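Local coordinates for protein 4-aminobutyrate transaminase (Acinetobacter baumannii, PDB 6WOP) that probably catalyses the pyridoxal-phosphate-dependent transfer of the amino group of 4-aminobutyrate to 2-oxoglutarate, at residues His76-Tyr79 against Gln80-Pro83; Asn216-Ala220 against Glu221-Arg225; Ile350-Gly354 against Ser355-Val359. All coordinates share one frame; numbering follows the deposited sequence.

In the fold
Following the chain from the N terminus, contact 1 (76-83) comes first, a tight turn in the loop between helix 61-71 and helix 85-97 that lies against the second subunit. Contact 2 (216-225) carries the chain from the short strand 216-217 into helix 220-233. Contact 3 (350-359) closes the hairpin of strands 347-353 and 356-361. The three run in series; none nests in or crosses another. Contact 1 stands alone, its centre about 40 Å from the centres of the other two. Contacts 2 and 3 touch: N216 lies by R351 and V217 packs on L353, which sets the start of contact 2 against the R351 and L353 face of the hairpin's outer strand.

Contact 1: His76-Tyr79 against Gln80-Pro83; sequences HTAY and QVTP
T77 and T82 clasp the two ends of a compact turn: OG1 of T77 donates to the carbonyl O of T82 at 2.6 Å, approaching in the carbonyl plane. Inside this clasp sits a type I beta turn, A78 to V81, with Y79 and Q80 at its corners. A78 O takes the turn's own bond from V81 N (2.7 Å), which stands above the carbonyl plane, and a second from T82 N at 3.0 Å, which arrives almost head-on to the oxygen. One carbonyl of the buried A78 thus holds two successive amides, wrapping an alpha turn around the beta turn. The T77 hydroxyl is aimed at its acceptor by a chi1 of 64°, which sets OG1 between the backbone N and the carbonyl carbon.

Two apolar contacts complete the turn. CG2 of V81 meets CB of A78 at 4.0 Å, while the Y79 ring, with CG anti to the backbone N (chi1 176°), swings over to P83; Y79 CE1 comes to 3.5 Å from P83 CB and the two side chains cross at about a right angle. Farther out, the same ring stacks on Y87 and meets Y84 edge-to-face, and Q80 OE1 accepts from the backbone N of G297. The turn is part of the subunit interface: H76 NE2 bonds to G50 O of the second subunit, and T82 and P83 pack on W26 of that subunit. A water adds another tie between the threonines, donating to T77 O at 2.8 Å and lying 2.9 Å from T82 OG1.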
loop_
_atom_site.group_PDB
_atom_site.type_symbol
_atom_site.label_atom_id
_atom_site.label_comp_id
_atom_site.label_asym_id
_atom_site.label_seq_id
_atom_site.Cartn_x
_atom_site.Cartn_y
_atom_site.Cartn_z
ATOM N N HIS A 76 -26.527 12.564 -23.906
ATOM C CA HIS A 76 -25.460 11.620 -23.573
ATOM C C HIS A 76 -25.178 10.739 -24.781
ATOM O O HIS A 76 -26.097 10.073 -25.301
ATOM C CB HIS A 76 -25.845 10.705 -22.392
ATOM C CG HIS A 76 -24.839 9.608 -22.185
ATOM N ND1 HIS A 76 -23.657 9.783 -21.482
ATOM C CD2 HIS A 76 -24.846 8.321 -22.608
ATOM C CE1 HIS A 76 -22.992 8.636 -21.475
ATOM N NE2 HIS A 76 -23.697 7.739 -22.148
ATOM N N THR A 77 -23.914 10.737 -25.250
ATOM C CA THR A 77 -23.456 9.746 -26.223
ATOM C C THR A 77 -22.356 8.834 -25.709
ATOM O O THR A 77 -22.107 7.800 -26.348
ATOM C CB THR A 77 -22.914 10.440 -27.489
ATOM O OG1 THR A 77 -21.756 11.231 -27.163
ATOM C CG2 THR A 77 -23.982 11.336 -28.150
ATOM N N ALA A 78 -21.703 9.190 -24.583
ATOM C CA ALA A 78 -20.390 8.713 -24.152
ATOM C C ALA A 78 -19.360 9.262 -25.113
ATOM O O ALA A 78 -19.244 8.781 -26.246
ATOM C CB ALA A 78 -20.306 7.179 -24.076
ATOM N N TYR A 79 -18.684 10.343 -24.703
ATOM C CA TYR A 79 -17.764 11.015 -25.616
ATOM C C TYR A 79 -16.747 10.037 -26.223
ATOM O O TYR A 79 -16.370 10.170 -27.389
ATOM C CB TYR A 79 -17.062 12.125 -24.864
ATOM C CG TYR A 79 -15.977 12.857 -25.668
ATOM C CD1 TYR A 79 -16.302 13.907 -26.528
ATOM C CD2 TYR A 79 -14.646 12.513 -25.514
ATOM C CE1 TYR A 79 -15.317 14.582 -27.251
ATOM C CE2 TYR A 79 -13.611 13.187 -26.236
ATOM C CZ TYR A 79 -13.988 14.212 -27.102
ATOM O OH TYR A 79 -13.021 14.870 -27.822
ATOM N N GLN A 80 -16.300 9.033 -25.455
ATOM C CA GLN A 80 -15.310 8.132 -26.024
ATOM C C GLN A 80 -15.915 7.217 -27.077
ATOM O O GLN A 80 -15.145 6.609 -27.842
ATOM C CB GLN A 80 -14.615 7.325 -24.896
ATOM C CG GLN A 80 -15.521 6.375 -24.237
ATOM C CD GLN A 80 -14.914 5.812 -22.957
ATOM O OE1 GLN A 80 -14.474 6.569 -22.059
ATOM N NE2 GLN A 80 -14.877 4.470 -22.872
ATOM N N VAL A 81 -17.258 7.138 -27.158
ATOM C CA VAL A 81 -17.902 6.371 -28.233
ATOM C C VAL A 81 -18.133 7.326 -29.404
ATOM O O VAL A 81 -17.627 7.109 -30.510
ATOM C CB VAL A 81 -19.238 5.703 -27.808
ATOM C CG1 VAL A 81 -19.984 5.148 -29.023
ATOM C CG2 VAL A 81 -19.000 4.539 -26.785
ATOM N N THR A 82 -18.924 8.368 -29.182
ATOM C CA THR A 82 -19.220 9.359 -30.221
ATOM C C THR A 82 -18.920 10.744 -29.665
ATOM O O THR A 82 -19.613 11.205 -28.721
ATOM C CB THR A 82 -20.710 9.277 -30.653
ATOM O OG1 THR A 82 -21.018 7.925 -31.013
ATOM C CG2 THR A 82 -20.941 10.210 -31.861
ATOM N N PRO A 83 -17.954 11.454 -30.210
ATOM C CA PRO A 83 -17.605 12.767 -29.678
ATOM C C PRO A 83 -18.599 13.816 -30.159
ATOM O O PRO A 83 -19.469 13.559 -31.017
ATOM C CB PRO A 83 -16.180 12.983 -30.260
ATOM C CG PRO A 83 -16.295 12.331 -31.685
ATOM C CD PRO A 83 -17.215 11.105 -31.446
HETATM O O HOH W 1 -22.944 7.105 -28.957
#

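Contact 2: Asn216-Ala220 against Glu221-Arg225; sequences NVVPA and EFLKR
P219 O is gripped by two amides of the helix that starts just after it: L223 N donates in the carbonyl plane (3.3 Å, N-H...O 163°), and F222 N adds a weak bond at 3.0 Å. The next carbonyl, A220 O, receives K224 N at 3.0 Å, and the aliphatic chain of K224 lies alongside the same oxygen, with CG 3.3 Å from it. Ahead of the N-cap residue P219, V218 spreads its two methyls over the first turn. CG1 of V218 reaches CG of L223 (3.9 Å), and its CG2, placed anti to the backbone N, comes obliquely to CD2 of the F222 ring at 3.7 Å. F222 in turn packs on A184 and I185 of helix 181-194. On the more exposed flank, R225 NH1 forms a salt bridge to E221 OE2 (3.0 Å), meeting it from above the carboxylate plane; D182 is a second acidic partner of that NH1. The V218-L223 contact, from the residue before the N-cap to the fourth residue after it, is a hydrophobic staple. It opens the helix of a beta-alpha-beta unit, in which helix 220-233 connects the adjacent parallel strands 201-206 and 236-240.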
loop_
_atom_site.group_PDB
_atom_site.type_symbol
_atom_site.label_atom_id
_atom_site.label_comp_id
_atom_site.label_asym_id
_atom_site.label_seq_id
_atom_site.Cartn_x
_atom_site.Cartn_y
_atom_site.Cartn_z
ATOM N N ASN A 216 -7.661 29.727 3.283
ATOM C CA ASN A 216 -6.286 30.138 3.477
ATOM C C ASN A 216 -5.659 30.453 2.123
ATOM O O ASN A 216 -5.493 29.532 1.301
ATOM C CB ASN A 216 -5.541 28.968 4.145
ATOM C CG ASN A 216 -6.239 28.560 5.445
ATOM O OD1 ASN A 216 -6.609 29.436 6.232
ATOM N ND2 ASN A 216 -6.487 27.270 5.635
ATOM N N VAL A 217 -5.204 31.703 1.944
ATOM C CA VAL A 217 -4.678 32.163 0.650
ATOM C C VAL A 217 -3.174 31.909 0.631
ATOM O O VAL A 217 -2.474 32.317 1.556
ATOM C CB VAL A 217 -4.994 33.656 0.413
ATOM C CG1 VAL A 217 -4.334 34.117 -0.840
ATOM C CG2 VAL A 217 -6.490 33.840 0.294
ATOM N N VAL A 218 -2.687 31.226 -0.403
ATOM C CA VAL A 218 -1.255 30.844 -0.431
ATOM C C VAL A 218 -0.410 32.092 -0.642
ATOM O O VAL A 218 -0.736 32.913 -1.507
ATOM C CB VAL A 218 -0.978 29.794 -1.521
ATOM C CG1 VAL A 218 -1.076 30.340 -2.953
ATOM C CG2 VAL A 218 0.428 29.183 -1.316
ATOM N N PRO A 219 0.650 32.307 0.133
ATOM C CA PRO A 219 1.537 33.430 -0.174
ATOM C C PRO A 219 2.273 33.202 -1.489
ATOM O O PRO A 219 2.682 32.078 -1.791
ATOM C CB PRO A 219 2.506 33.461 1.021
ATOM C CG PRO A 219 1.767 32.792 2.145
ATOM C CD PRO A 219 0.916 31.708 1.462
ATOM N N ALA A 220 2.441 34.290 -2.272
ATOM C CA ALA A 220 3.212 34.199 -3.519
ATOM C C ALA A 220 4.603 33.591 -3.285
ATOM O O ALA A 220 5.091 32.804 -4.104
ATOM C CB ALA A 220 3.378 35.582 -4.181
ATOM N N GLU A 221 5.271 33.974 -2.198
ATOM C CA GLU A 221 6.622 33.461 -1.954
ATOM C C GLU A 221 6.602 31.945 -1.796
ATOM O O GLU A 221 7.550 31.239 -2.194
ATOM C CB GLU A 221 7.226 34.121 -0.704
ATOM C CG GLU A 221 8.623 33.588 -0.315
ATOM C CD GLU A 221 8.963 33.875 1.152
ATOM O OE1 GLU A 221 8.193 34.593 1.843
ATOM O OE2 GLU A 221 9.998 33.375 1.618
ATOM N N PHE A 222 5.525 31.412 -1.225
ATOM C CA PHE A 222 5.482 29.969 -1.071
ATOM C C PHE A 222 5.368 29.280 -2.432
ATOM O O PHE A 222 6.065 28.297 -2.692
ATOM C CB PHE A 222 4.333 29.552 -0.146
ATOM C CG PHE A 222 4.315 28.026 0.118
ATOM C CD1 PHE A 222 5.258 27.448 0.944
ATOM C CD2 PHE A 222 3.412 27.220 -0.509
ATOM C CE1 PHE A 222 5.249 26.094 1.159
ATOM C CE2 PHE A 222 3.377 25.868 -0.276
ATOM C CZ PHE A 222 4.303 25.305 0.562
ATOM N N LEU A 223 4.489 29.786 -3.316
ATOM C CA LEU A 223 4.396 29.235 -4.664
ATOM C C LEU A 223 5.709 29.301 -5.415
ATOM O O LEU A 223 6.071 28.341 -6.107
ATOM C CB LEU A 223 3.333 29.976 -5.486
ATOM C CG LEU A 223 1.901 29.498 -5.358
ATOM C CD1 LEU A 223 1.018 30.240 -6.346
ATOM C CD2 LEU A 223 1.726 27.957 -5.531
ATOM N N LYS A 224 6.416 30.438 -5.322
ATOM C CA LYS A 224 7.646 30.503 -6.092
ATOM C C LYS A 224 8.694 29.571 -5.501
ATOM O O LYS A 224 9.388 28.861 -6.227
ATOM C CB LYS A 224 8.209 31.927 -6.111
ATOM C CG LYS A 224 7.203 32.955 -6.633
ATOM C CD LYS A 224 7.664 34.428 -6.496
ATOM C CE LYS A 224 6.498 35.441 -6.279
ATOM N NZ LYS A 224 6.020 36.137 -7.502
ATOM N N ARG A 225 8.827 29.453 -4.206
ATOM C CA ARG A 225 9.763 28.490 -3.646
ATOM C C ARG A 225 9.367 27.040 -3.955
ATOM O O ARG A 225 10.172 26.238 -4.297
ATOM C CB ARG A 225 9.990 28.749 -2.193
ATOM C CG ARG A 225 10.812 30.002 -2.005
ATOM C CD ARG A 225 10.886 30.444 -0.588
ATOM N NE ARG A 225 11.626 29.537 0.236
ATOM C CZ ARG A 225 11.688 29.630 1.543
ATOM N NH1 ARG A 225 11.084 30.599 2.161
ATOM N NH2 ARG A 225 12.364 28.764 2.226
#

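Contact 3: Ile350-Gly354 against Ser355-Val359; sequences IRALG and SMVAV
Strands 350-353 and 356-359 run antiparallel, 178° between their directions and 4.6 Å between their axes, and a type II' turn from L353 to M356 joins them in a two-residue hairpin. Two hydrogen-bonded pairs knit it together. R351 N to A358 O and A358 N to R351 O are both 3.0 Å; L353 N to M356 O and M356 N to L353 O are both 2.9 Å, the last closing the turn. G354 occupies the first corner with a positive phi of 66°, a value that favours glycine, and S355 follows at the second.

A352 with V357, between the two bonded pairs, and I350 with V359, beyond R351-A358, are the non-hydrogen-bonded pairs, their side chains on one face. V357 does most of the touching: its CG2, beside its own backbone N, reaches G354 O at 3.5 Å and CB of A352 at 4.1 Å, whereas CG1, anti to that N (chi1 -178°), lies 3.6 Å from R351 O. R351, L353, M356 and A358 point to the other face, where CB of M356 comes to 3.4 Å from L353 O.

The guanidinium of R351 makes salt bridges to D349 and E360, farther along the two strands of the hairpin, and a bond to G214 O; S355 OG bonds to A325 O and Y395 OH. Strand 347-353 is an outer strand of its sheet within this chain; 356-361 lies next to it and bonds onward to 390-393, helix 321-342 packs on the I350, A352 and V357 side, and F215 and strand 216-217 meet the opposite face.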
loop_
_atom_site.group_PDB
_atom_site.type_symbol
_atom_site.label_atom_id
_atom_site.label_comp_id
_atom_site.label_asym_id
_atom_site.label_seq_id
_atom_site.Cartn_x
_atom_site.Cartn_y
_atom_site.Cartn_z
ATOM N N ILE A 350 -9.724 37.608 9.476
ATOM C CA ILE A 350 -10.517 37.824 8.270
ATOM C C ILE A 350 -9.609 37.471 7.101
ATOM O O ILE A 350 -8.490 37.974 7.026
ATOM C CB ILE A 350 -11.020 39.263 8.159
ATOM C CG1 ILE A 350 -11.981 39.589 9.340
ATOM C CG2 ILE A 350 -11.712 39.431 6.803
ATOM C CD1 ILE A 350 -12.354 41.079 9.577
ATOM N N ARG A 351 -10.032 36.540 6.245
ATOM C CA ARG A 351 -9.204 36.130 5.117
ATOM C C ARG A 351 -9.965 36.381 3.832
ATOM O O ARG A 351 -11.181 36.204 3.797
ATOM C CB ARG A 351 -8.829 34.654 5.200
ATOM C CG ARG A 351 -7.980 34.402 6.463
ATOM C CD ARG A 351 -7.513 32.961 6.566
ATOM N NE ARG A 351 -8.546 32.007 7.008
ATOM C CZ ARG A 351 -8.852 31.724 8.276
ATOM N NH1 ARG A 351 -8.239 32.349 9.295
ATOM N NH2 ARG A 351 -9.793 30.816 8.524
ATOM N N ALA A 352 -9.259 36.736 2.761
ATOM C CA ALA A 352 -9.998 37.170 1.568
ATOM C C ALA A 352 -9.105 37.119 0.338
ATOM O O ALA A 352 -7.976 37.641 0.353
ATOM C CB ALA A 352 -10.507 38.584 1.742
ATOM N N LEU A 353 -9.609 36.519 -0.731
ATOM C CA LEU A 353 -9.088 36.815 -2.062
ATOM C C LEU A 353 -10.295 36.969 -2.980
ATOM O O LEU A 353 -11.043 36.005 -3.146
ATOM C CB LEU A 353 -8.154 35.712 -2.552
ATOM C CG LEU A 353 -7.475 36.096 -3.869
ATOM C CD1 LEU A 353 -6.568 37.270 -3.676
ATOM C CD2 LEU A 353 -6.714 34.879 -4.413
ATOM N N GLY A 354 -10.546 38.191 -3.484
ATOM C CA GLY A 354 -11.733 38.360 -4.321
ATOM C C GLY A 354 -12.974 38.149 -3.471
ATOM O O GLY A 354 -13.145 38.768 -2.412
ATOM N N SER A 355 -13.840 37.245 -3.926
ATOM C CA SER A 355 -14.988 36.903 -3.093
ATOM C C SER A 355 -14.885 35.479 -2.585
ATOM O O SER A 355 -15.883 34.905 -2.168
ATOM C CB SER A 355 -16.316 37.119 -3.848
ATOM O OG SER A 355 -16.739 38.504 -3.759
ATOM N N MET A 356 -13.640 35.009 -2.413
ATOM C CA MET A 356 -13.353 33.881 -1.538
ATOM C C MET A 356 -12.970 34.501 -0.194
ATOM O O MET A 356 -11.794 34.807 0.052
ATOM C CB MET A 356 -12.249 32.999 -2.112
ATOM C CG MET A 356 -12.595 31.561 -2.050
ATOM S SD MET A 356 -11.470 30.550 -2.945
ATOM C CE MET A 356 -11.838 29.028 -2.117
ATOM N N VAL A 357 -13.992 34.737 0.655
ATOM C CA VAL A 357 -13.873 35.469 1.917
ATOM C C VAL A 357 -14.371 34.599 3.061
ATOM O O VAL A 357 -15.398 33.919 2.930
ATOM C CB VAL A 357 -14.685 36.797 1.912
ATOM C CG1 VAL A 357 -14.480 37.587 3.267
ATOM C CG2 VAL A 357 -14.320 37.647 0.739
ATOM N N ALA A 358 -13.686 34.688 4.206
ATOM C CA ALA A 358 -14.077 33.949 5.399
ATOM C C ALA A 358 -13.777 34.773 6.638
ATOM O O ALA A 358 -12.825 35.551 6.658
ATOM C CB ALA A 358 -13.328 32.619 5.504
ATOM N N VAL A 359 -14.538 34.522 7.707
ATOM C CA VAL A 359 -14.280 35.104 9.024
ATOM C C VAL A 359 -14.075 33.964 10.027
ATOM O O VAL A 359 -14.839 32.992 10.040
ATOM C CB VAL A 359 -15.398 36.048 9.473
ATOM C CG1 VAL A 359 -16.707 35.299 9.715
ATOM C CG2 VAL A 359 -14.943 36.834 10.716
#